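Local coordinates for methyl-accepting chemotaxis protein (Vibrio cholerae, PDB 6CEQ) that probably senses oxygen through two haem-bearing PAS domains and relays the signal as a chemoreceptor, at residues T6-M11 and P23-L28; Q19-A24 and E47-N52; F86-I91 and P103-V108. All coordinates share one frame; numbering follows the deposited sequence.

Contact 1: residues T6-M11 and P23-L28. With HEM (protoporphyrin IX containing Fe), chain D.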
# COMPACT_ATOMS: atom_id res chain seq x y z
N THR A 6 -4.35 7.58 12.25
CA THR A 6 -5.60 7.03 11.74
C THR A 6 -5.28 5.74 11.00
O THR A 6 -4.14 5.28 10.97
CB THR A 6 -6.34 8.03 10.86
OG1 THR A 6 -7.62 7.49 10.48
CG2 THR A 6 -5.54 8.35 9.62
N THR A 7 -6.32 5.14 10.42
CA THR A 7 -6.20 3.86 9.73
C THR A 7 -6.07 4.12 8.24
O THR A 7 -7.03 4.56 7.60
CB THR A 7 -7.43 2.99 10.03
OG1 THR A 7 -7.60 2.86 11.44
CG2 THR A 7 -7.28 1.61 9.41
N ASN A 8 -4.88 3.86 7.69
CA ASN A 8 -4.60 4.02 6.26
C ASN A 8 -4.50 2.65 5.62
O ASN A 8 -3.60 1.87 5.96
CB ASN A 8 -3.29 4.79 6.03
CG ASN A 8 -3.27 6.12 6.73
OD1 ASN A 8 -4.17 6.94 6.53
ND2 ASN A 8 -2.27 6.33 7.56
N LEU A 9 -5.41 2.35 4.70
CA LEU A 9 -5.55 1.01 4.14
C LEU A 9 -5.57 1.04 2.62
O LEU A 9 -6.17 1.92 2.01
CB LEU A 9 -6.83 0.32 4.62
CG LEU A 9 -7.06 0.06 6.11
CD1 LEU A 9 -8.40 -0.63 6.28
CD2 LEU A 9 -5.94 -0.78 6.72
N MET A 10 -4.94 0.03 2.02
CA MET A 10 -4.91 -0.13 0.57
C MET A 10 -4.99 -1.62 0.27
O MET A 10 -4.30 -2.40 0.93
CB MET A 10 -3.62 0.49 0.01
CG MET A 10 -3.44 0.47 -1.47
SD MET A 10 -2.12 1.64 -1.86
CE MET A 10 -0.94 1.38 -0.57
N MET A 11 -5.81 -2.02 -0.70
CA MET A 11 -6.00 -3.43 -1.04
C MET A 11 -5.65 -3.71 -2.50
O MET A 11 -5.91 -2.88 -3.38
CB MET A 11 -7.46 -3.86 -0.78
CG MET A 11 -7.91 -3.72 0.67
SD MET A 11 -9.68 -3.43 0.82
CE MET A 11 -10.34 -4.51 -0.44
N PRO A 23 -10.53 6.12 2.74
CA PRO A 23 -10.49 7.59 2.67
C PRO A 23 -9.32 8.21 3.40
O PRO A 23 -8.75 9.20 2.93
CB PRO A 23 -11.83 8.00 3.29
CG PRO A 23 -12.73 6.81 3.07
CD PRO A 23 -11.82 5.62 3.24
N ALA A 24 -8.96 7.66 4.57
CA ALA A 24 -7.84 8.22 5.31
C ALA A 24 -6.56 8.21 4.48
O ALA A 24 -5.84 9.21 4.42
CB ALA A 24 -7.65 7.46 6.62
N LEU A 25 -6.30 7.10 3.78
CA LEU A 25 -5.10 7.03 2.95
C LEU A 25 -5.21 7.96 1.74
O LEU A 25 -4.23 8.61 1.37
CB LEU A 25 -4.84 5.59 2.51
CG LEU A 25 -3.57 5.42 1.67
CD1 LEU A 25 -2.36 5.95 2.44
CD2 LEU A 25 -3.40 3.96 1.33
N LEU A 26 -6.38 8.03 1.12
CA LEU A 26 -6.56 8.94 -0.01
C LEU A 26 -6.33 10.38 0.42
O LEU A 26 -5.68 11.16 -0.30
CB LEU A 26 -7.96 8.78 -0.60
CG LEU A 26 -8.13 7.54 -1.48
CD1 LEU A 26 -9.60 7.27 -1.79
CD2 LEU A 26 -7.30 7.67 -2.75
N GLN A 27 -6.86 10.75 1.58
CA GLN A 27 -6.66 12.10 2.10
C GLN A 27 -5.19 12.38 2.36
O GLN A 27 -4.67 13.44 2.00
CB GLN A 27 -7.49 12.28 3.38
CG GLN A 27 -7.43 13.70 3.93
CD GLN A 27 -8.28 13.87 5.18
OE1 GLN A 27 -9.44 13.44 5.22
NE2 GLN A 27 -7.70 14.46 6.21
N LEU A 28 -4.52 11.43 3.00
CA LEU A 28 -3.10 11.60 3.29
C LEU A 28 -2.29 11.74 2.01
O LEU A 28 -1.42 12.61 1.89
CB LEU A 28 -2.60 10.41 4.11
CG LEU A 28 -1.09 10.40 4.35
CD1 LEU A 28 -0.66 11.62 5.13
CD2 LEU A 28 -0.67 9.13 5.07
CHA HEM D . 7.12 -1.16 0.10
CHB HEM D . 3.35 -3.95 -1.13
CHC HEM D . 1.15 0.08 -2.79
CHD HEM D . 5.56 2.07 -3.18
C1A HEM D . 6.22 -2.20 0.04
C2A HEM D . 6.31 -3.39 0.80
C3A HEM D . 5.26 -4.18 0.46
C4A HEM D . 4.51 -3.50 -0.52
CMA HEM D . 4.95 -5.54 1.02
CAA HEM D . 7.38 -3.72 1.81
CBA HEM D . 8.66 -4.13 1.08
CGA HEM D . 9.77 -4.30 2.08
O1A HEM D . 9.79 -3.61 3.12
O2A HEM D . 10.68 -5.13 1.86
C1B HEM D . 2.40 -3.04 -1.62
C2B HEM D . 1.05 -3.41 -1.86
C3B HEM D . 0.41 -2.30 -2.33
C4B HEM D . 1.43 -1.22 -2.36
CMB HEM D . 0.44 -4.77 -1.65
CAB HEM D . -1.00 -2.19 -2.72
CBB HEM D . -1.95 -2.74 -1.96
C1C HEM D . 2.16 1.00 -3.07
C2C HEM D . 2.00 2.27 -3.64
C3C HEM D . 3.26 2.84 -3.75
C4C HEM D . 4.20 1.90 -3.24
CMC HEM D . 0.70 2.91 -4.05
CAC HEM D . 3.57 4.18 -4.29
CBC HEM D . 2.79 5.21 -4.01
C1D HEM D . 6.32 1.37 -2.24
C2D HEM D . 7.65 1.81 -1.82
C3D HEM D . 8.08 0.92 -0.91
C4D HEM D . 7.01 -0.07 -0.76
CMD HEM D . 8.39 3.03 -2.31
CAD HEM D . 9.40 0.94 -0.18
CBD HEM D . 10.54 0.86 -1.19
CGD HEM D . 10.39 -0.38 -2.03
O1D HEM D . 10.16 -0.28 -3.26
O2D HEM D . 10.50 -1.51 -1.51
NA HEM D . 5.11 -2.29 -0.76
NB HEM D . 2.58 -1.75 -1.92
NC HEM D . 3.50 0.79 -2.84
ND HEM D . 5.99 0.25 -1.58
FE HEM D . 4.41 -0.72 -1.74
O HOH W 1 3.35 0.37 0.31
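The side-chain amide of N8 is the flat group where strand and helix meet: its OD1 end faces A24, 3.4 Å from the carbonyl carbon C of that residue, while CD2 of L28 sits above the amide plane, 4.1 Å from ND2. This is the PAS-domain arrangement in which the first helix after the opening strands packs beside the sheet, here with strand 8-11 and helix 23-28 crossing at 102°. The amide is kept from turning by a hydrogen bond from ND2 to the carbonyl of L107 on the next strand. Beyond the OD1 end, CB of A24 comes close to the strand backbone, 3.1 Å from O of T7. The next residue, L25, lies alongside the strand, its CG anti to the backbone N (chi1 -178°), and its CD2 rests 3.5 Å from O of L9 and 3.7 Å from CB of M10. N22, just ahead of the helix, binds the backbone N of both L9 and L25 through its OD1. The second flat group is the haem. M10 is bent at its last torsion (chi3 40°), which brings its CE over the face that carries the iron-bound water, 3.3 Å from the haem meso carbon CHC.

Contact 2: residues Q19-A24 and E47-N52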
# COMPACT_ATOMS: atom_id res chain seq x y z
N GLN A 19 -7.04 -2.45 -5.81
CA GLN A 19 -8.49 -2.54 -5.83
C GLN A 19 -9.19 -1.45 -5.04
O GLN A 19 -10.31 -1.07 -5.41
CB GLN A 19 -8.95 -3.91 -5.29
CG GLN A 19 -8.33 -5.09 -6.02
CD GLN A 19 -8.81 -5.19 -7.46
OE1 GLN A 19 -8.01 -5.22 -8.40
NE2 GLN A 19 -10.12 -5.25 -7.64
N TYR A 20 -8.59 -0.95 -3.97
CA TYR A 20 -9.28 -0.03 -3.08
C TYR A 20 -8.27 0.72 -2.23
O TYR A 20 -7.29 0.13 -1.75
CB TYR A 20 -10.27 -0.78 -2.18
CG TYR A 20 -11.08 0.11 -1.26
CD1 TYR A 20 -12.15 0.84 -1.74
CD2 TYR A 20 -10.78 0.21 0.10
CE1 TYR A 20 -12.89 1.67 -0.92
CE2 TYR A 20 -11.52 1.04 0.95
CZ TYR A 20 -12.58 1.76 0.42
OH TYR A 20 -13.34 2.58 1.22
N LEU A 21 -8.51 2.02 -2.03
CA LEU A 21 -7.85 2.83 -1.02
C LEU A 21 -8.91 3.44 -0.12
O LEU A 21 -9.90 3.99 -0.61
CB LEU A 21 -7.02 3.96 -1.64
CG LEU A 21 -5.62 3.62 -2.13
CD1 LEU A 21 -5.67 3.03 -3.52
CD2 LEU A 21 -4.77 4.88 -2.12
N ASN A 22 -8.70 3.35 1.19
CA ASN A 22 -9.68 3.90 2.11
C ASN A 22 -9.53 5.42 2.19
O ASN A 22 -8.55 5.99 1.69
CB ASN A 22 -9.57 3.19 3.47
CG ASN A 22 -8.52 3.78 4.39
OD1 ASN A 22 -7.53 4.37 3.96
ND2 ASN A 22 -8.72 3.56 5.70
N PRO A 23 -10.53 6.12 2.74
CA PRO A 23 -10.49 7.59 2.67
C PRO A 23 -9.32 8.21 3.40
O PRO A 23 -8.75 9.20 2.93
CB PRO A 23 -11.83 8.00 3.29
CG PRO A 23 -12.73 6.81 3.07
CD PRO A 23 -11.82 5.62 3.24
N ALA A 24 -8.96 7.66 4.57
CA ALA A 24 -7.84 8.22 5.31
C ALA A 24 -6.56 8.21 4.48
O ALA A 24 -5.84 9.21 4.42
CB ALA A 24 -7.65 7.46 6.62
N GLU A 47 -6.14 8.13 -8.76
CA GLU A 47 -5.87 7.42 -10.01
C GLU A 47 -5.15 6.09 -9.77
O GLU A 47 -4.77 5.42 -10.74
CB GLU A 47 -4.97 8.33 -10.86
CG GLU A 47 -5.53 9.71 -11.29
CD GLU A 47 -5.67 9.85 -12.81
OE1 GLU A 47 -4.83 9.23 -13.54
OE2 GLU A 47 -6.57 10.58 -13.30
N LEU A 48 -5.00 5.67 -8.51
CA LEU A 48 -4.21 4.49 -8.17
C LEU A 48 -4.96 3.18 -8.40
O LEU A 48 -4.35 2.17 -8.76
CB LEU A 48 -3.76 4.57 -6.71
CG LEU A 48 -2.74 5.64 -6.35
CD1 LEU A 48 -2.48 5.61 -4.85
CD2 LEU A 48 -1.44 5.42 -7.11
N VAL A 49 -6.28 3.19 -8.19
CA VAL A 49 -7.07 1.98 -8.35
C VAL A 49 -6.97 1.52 -9.80
O VAL A 49 -7.03 2.33 -10.73
CB VAL A 49 -8.52 2.23 -7.91
CG1 VAL A 49 -9.42 1.08 -8.35
CG2 VAL A 49 -8.59 2.42 -6.40
N GLY A 50 -6.74 0.23 -9.99
CA GLY A 50 -6.57 -0.33 -11.31
C GLY A 50 -5.14 -0.36 -11.79
O GLY A 50 -4.85 -1.02 -12.80
N LYS A 51 -4.24 0.34 -11.11
CA LYS A 51 -2.82 0.28 -11.45
C LYS A 51 -2.17 -0.92 -10.80
O LYS A 51 -2.62 -1.43 -9.77
CB LYS A 51 -2.12 1.57 -11.04
CG LYS A 51 -2.45 2.71 -11.98
CD LYS A 51 -1.53 3.90 -11.85
CE LYS A 51 -1.77 4.88 -12.99
NZ LYS A 51 -3.23 5.11 -13.18
N ASN A 52 -1.11 -1.41 -11.43
CA ASN A 52 -0.33 -2.50 -10.85
C ASN A 52 0.70 -1.96 -9.87
O ASN A 52 1.40 -0.99 -10.16
CB ASN A 52 0.36 -3.30 -11.94
CG ASN A 52 0.86 -4.63 -11.43
OD1 ASN A 52 1.76 -4.68 -10.60
ND2 ASN A 52 0.26 -5.71 -11.91
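L21 and L48 meet at about a right angle, methyl to methyl, with CD2 of L21 3.6 Å from CD1 of L48. The pair joins an edge strand of the PAS sheet, 18-21, to a type II beta turn, L48 to K51, in the long connection before helix 60-68. Both side chains leave the backbone toward each other, and each has CG anti to its carbonyl carbon. L21 (chi1 -83°) points its fork at the turn, and the two methyls find different partners: CD2 goes to L48 CD1, while CD1 touches both CB of L48 and CG2 of V49, 4.1 Å from the latter. L21 and V49 are not crossed in the same way but run past each other in opposite directions. L29 of helix 23-31 touches both leucines and extends the apolar cluster, and L48 also comes within about 4 Å of the haem.

Nearer the surface the contact changes character. V49 lays both methyls against one side of the Q19 carbonyl, CG1 3.7 Å from O of Q19 and CG2 a little farther. Q19 and Y20 together face M11 of the neighbouring strand, a classic beta bulge, and the valine is applied to the chain just at that irregularity. The turn is closed by the bond from K51 N to L48 O (3.0 Å). G50 takes its third position with phi 91°, at backbone angles where a side chain would collide with O of V49. Backbone hydrogen bonds between I18 and both G50 and K51 tie the turn to the start of the strand as well. The lysine side chain then folds back along the turn, extended through its middle and turned at chi4 (46°), and its NZ makes a 2.9 Å hydrogen bond to O of E47.

Contact 3: residues F86-I91 and P103-V108. Unlike the reference sequence in segment 103-108: L107 (reference Trp). With HEM (protoporphyrin IX containing Fe), chain D.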
# COMPACT_ATOMS: atom_id res chain seq x y z
N PHE A 86 6.81 5.13 6.69
CA PHE A 86 5.65 4.41 7.20
C PHE A 86 6.08 3.13 7.88
O PHE A 86 7.06 2.49 7.48
CB PHE A 86 4.66 4.03 6.08
CG PHE A 86 4.08 5.20 5.36
CD1 PHE A 86 2.96 5.83 5.85
CD2 PHE A 86 4.67 5.66 4.19
CE1 PHE A 86 2.42 6.92 5.18
CE2 PHE A 86 4.13 6.75 3.52
CZ PHE A 86 3.01 7.38 4.02
N ASN A 87 5.32 2.73 8.90
CA ASN A 87 5.37 1.36 9.38
C ASN A 87 4.31 0.57 8.63
O ASN A 87 3.12 0.89 8.70
CB ASN A 87 5.15 1.27 10.89
CG ASN A 87 5.46 -0.12 11.44
OD1 ASN A 87 5.90 -1.01 10.70
ND2 ASN A 87 5.22 -0.31 12.73
N LEU A 88 4.75 -0.44 7.88
CA LEU A 88 3.89 -1.17 6.96
C LEU A 88 3.46 -2.50 7.54
O LEU A 88 4.28 -3.24 8.11
CB LEU A 88 4.62 -1.40 5.63
CG LEU A 88 3.96 -2.30 4.58
CD1 LEU A 88 4.33 -1.79 3.19
CD2 LEU A 88 4.37 -3.77 4.72
N THR A 89 2.19 -2.83 7.35
CA THR A 89 1.67 -4.16 7.67
C THR A 89 0.94 -4.70 6.45
O THR A 89 0.08 -4.01 5.90
CB THR A 89 0.72 -4.13 8.86
OG1 THR A 89 1.37 -3.48 9.96
CG2 THR A 89 0.34 -5.54 9.26
N CYS A 90 1.28 -5.92 6.04
CA CYS A 90 0.63 -6.58 4.92
C CYS A 90 -0.00 -7.88 5.41
O CYS A 90 0.69 -8.73 5.98
CB CYS A 90 1.64 -6.87 3.80
SG CYS A 90 0.91 -7.52 2.30
N ILE A 91 -1.31 -8.02 5.21
CA ILE A 91 -2.05 -9.20 5.67
C ILE A 91 -2.77 -9.82 4.48
O ILE A 91 -3.02 -9.17 3.46
CB ILE A 91 -3.05 -8.86 6.79
CG1 ILE A 91 -4.09 -7.84 6.30
CG2 ILE A 91 -2.33 -8.32 8.01
CD1 ILE A 91 -5.44 -8.45 5.96
N PRO A 103 -3.44 -9.05 -1.11
CA PRO A 103 -2.93 -8.41 0.11
C PRO A 103 -3.73 -7.17 0.49
O PRO A 103 -4.26 -6.44 -0.36
CB PRO A 103 -1.51 -8.01 -0.29
CG PRO A 103 -1.63 -7.71 -1.77
CD PRO A 103 -2.66 -8.68 -2.30
N ALA A 104 -3.82 -6.95 1.80
CA ALA A 104 -4.28 -5.69 2.37
C ALA A 104 -3.12 -5.05 3.11
O ALA A 104 -2.41 -5.73 3.87
CB ALA A 104 -5.47 -5.89 3.30
N LEU A 105 -2.91 -3.76 2.89
CA LEU A 105 -1.81 -3.01 3.47
C LEU A 105 -2.35 -1.99 4.44
O LEU A 105 -3.28 -1.24 4.10
CB LEU A 105 -1.02 -2.26 2.40
CG LEU A 105 0.17 -2.74 1.59
CD1 LEU A 105 0.90 -1.50 1.16
CD2 LEU A 105 1.10 -3.67 2.37
N GLN A 106 -1.78 -1.93 5.64
CA GLN A 106 -2.01 -0.82 6.55
C GLN A 106 -0.71 -0.05 6.72
O GLN A 106 0.34 -0.66 6.96
CB GLN A 106 -2.52 -1.29 7.91
CG GLN A 106 -2.82 -0.13 8.86
CD GLN A 106 -3.74 -0.52 10.00
OE1 GLN A 106 -4.24 -1.64 10.06
NE2 GLN A 106 -3.98 0.42 10.91
N LEU A 107 -0.77 1.27 6.59
CA LEU A 107 0.41 2.12 6.72
C LEU A 107 0.23 3.04 7.92
O LEU A 107 -0.79 3.74 8.02
CB LEU A 107 0.63 2.96 5.46
CG LEU A 107 0.91 2.22 4.14
CD1 LEU A 107 1.05 3.22 3.02
CD2 LEU A 107 2.17 1.36 4.22
N VAL A 108 1.22 3.05 8.81
CA VAL A 108 1.24 3.97 9.94
C VAL A 108 2.28 5.03 9.66
O VAL A 108 3.47 4.73 9.51
CB VAL A 108 1.53 3.24 11.27
CG1 VAL A 108 1.68 4.26 12.41
CG2 VAL A 108 0.43 2.23 11.58
CHA HEM D . 7.12 -1.16 0.10
CHB HEM D . 3.35 -3.95 -1.13
CHC HEM D . 1.15 0.08 -2.79
CHD HEM D . 5.56 2.07 -3.18
C1A HEM D . 6.22 -2.20 0.04
C2A HEM D . 6.31 -3.39 0.80
C3A HEM D . 5.26 -4.18 0.46
C4A HEM D . 4.51 -3.50 -0.52
CMA HEM D . 4.95 -5.54 1.02
CAA HEM D . 7.38 -3.72 1.81
CBA HEM D . 8.66 -4.13 1.08
CGA HEM D . 9.77 -4.30 2.08
O1A HEM D . 9.79 -3.61 3.12
O2A HEM D . 10.68 -5.13 1.86
C1B HEM D . 2.40 -3.04 -1.62
C2B HEM D . 1.05 -3.41 -1.86
C3B HEM D . 0.41 -2.30 -2.33
C4B HEM D . 1.43 -1.22 -2.36
CMB HEM D . 0.44 -4.77 -1.65
CAB HEM D . -1.00 -2.19 -2.72
CBB HEM D . -1.95 -2.74 -1.96
C1C HEM D . 2.16 1.00 -3.07
C2C HEM D . 2.00 2.27 -3.64
C3C HEM D . 3.26 2.84 -3.75
C4C HEM D . 4.20 1.90 -3.24
CMC HEM D . 0.70 2.91 -4.05
CAC HEM D . 3.57 4.18 -4.29
CBC HEM D . 2.79 5.21 -4.01
C1D HEM D . 6.32 1.37 -2.24
C2D HEM D . 7.65 1.81 -1.82
C3D HEM D . 8.08 0.92 -0.91
C4D HEM D . 7.01 -0.07 -0.76
CMD HEM D . 8.39 3.03 -2.31
CAD HEM D . 9.40 0.94 -0.18
CBD HEM D . 10.54 0.86 -1.19
CGD HEM D . 10.39 -0.38 -2.03
O1D HEM D . 10.16 -0.28 -3.26
O2D HEM D . 10.50 -1.51 -1.51
NA HEM D . 5.11 -2.29 -0.76
NB HEM D . 2.58 -1.75 -1.92
NC HEM D . 3.50 0.79 -2.84
ND HEM D . 5.99 0.25 -1.58
FE HEM D . 4.41 -0.72 -1.74
O HOH W 2 1.06 -0.72 9.69
O HOH W 1 3.35 0.37 0.31
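L105 drives its CD2 methyl into the hollow between C90 and L88, 3.5 Å from CB of C90 and 3.8 Å from CD1 of L88, on the haem side of an antiparallel hairpin. Its two segments, 86-91 and 103-108, belong to the central strand 100-109 of the PAS sheet and its neighbour 84-94. Their hydrogen-bonded pairs, N87 with V108, T89 with Q106 and I91 with A104, each carry two nearly straight N-H...O bonds. The non-hydrogen-bonded pairs between them, L88 with L107 and C90 with L105, put their side chains on the haem side of the sheet, where L88 and L105 touch the cofactor.

That face is a row of bumps and notches. At one end the ring of P103 fits against the sulfur of C90, its CB 3.6 Å from SG. In the middle L105 is forked: with CD2 sunk between the strands, CD1 stands up toward the haem, 3.5 Å from the pyrrole nitrogen NB. L88 offers its own CD1 to the neighbouring pyrrole, 3.5 Å from the haem C2A, so the two leucines lie beside the iron-bound water. At the far end L107, which departs from the reference sequence (Trp), packs against F86: CD1 of L107 lies 4.3 Å from the centre of the ring, 10° off its normal, a CH-pi contact over one face.

On the other side of the sheet the relief is shallower. I91 swings its end over A104, closing the dimple above that small residue. A water bridges N87, T89 and Q106, accepting from OG1 of T89 and donating to the backbone O of N87 and of Q106, with all three distances 2.8 Å.

From the N terminus, strand 8-12 pairs with strand 18-21, and the chain then enters helix 23-31; contact 1 closes this first loop by setting the helix against strand 8-12. Contact 2 opens on the end of that loop, sharing P23 and A24 with contact 1, and closes over two helices when residues 47-52 return to the sheet margin. The two overlap along the chain and do not nest. Contact 3 follows in series as a separate hairpin near the C terminus. It rejoins the beginning in space, because strand 100-109 pairs with strand 8-12: N of L105 lies 2.8 Å from O of M10. Contacts 1 and 3 thus reach the haem from adjacent strands.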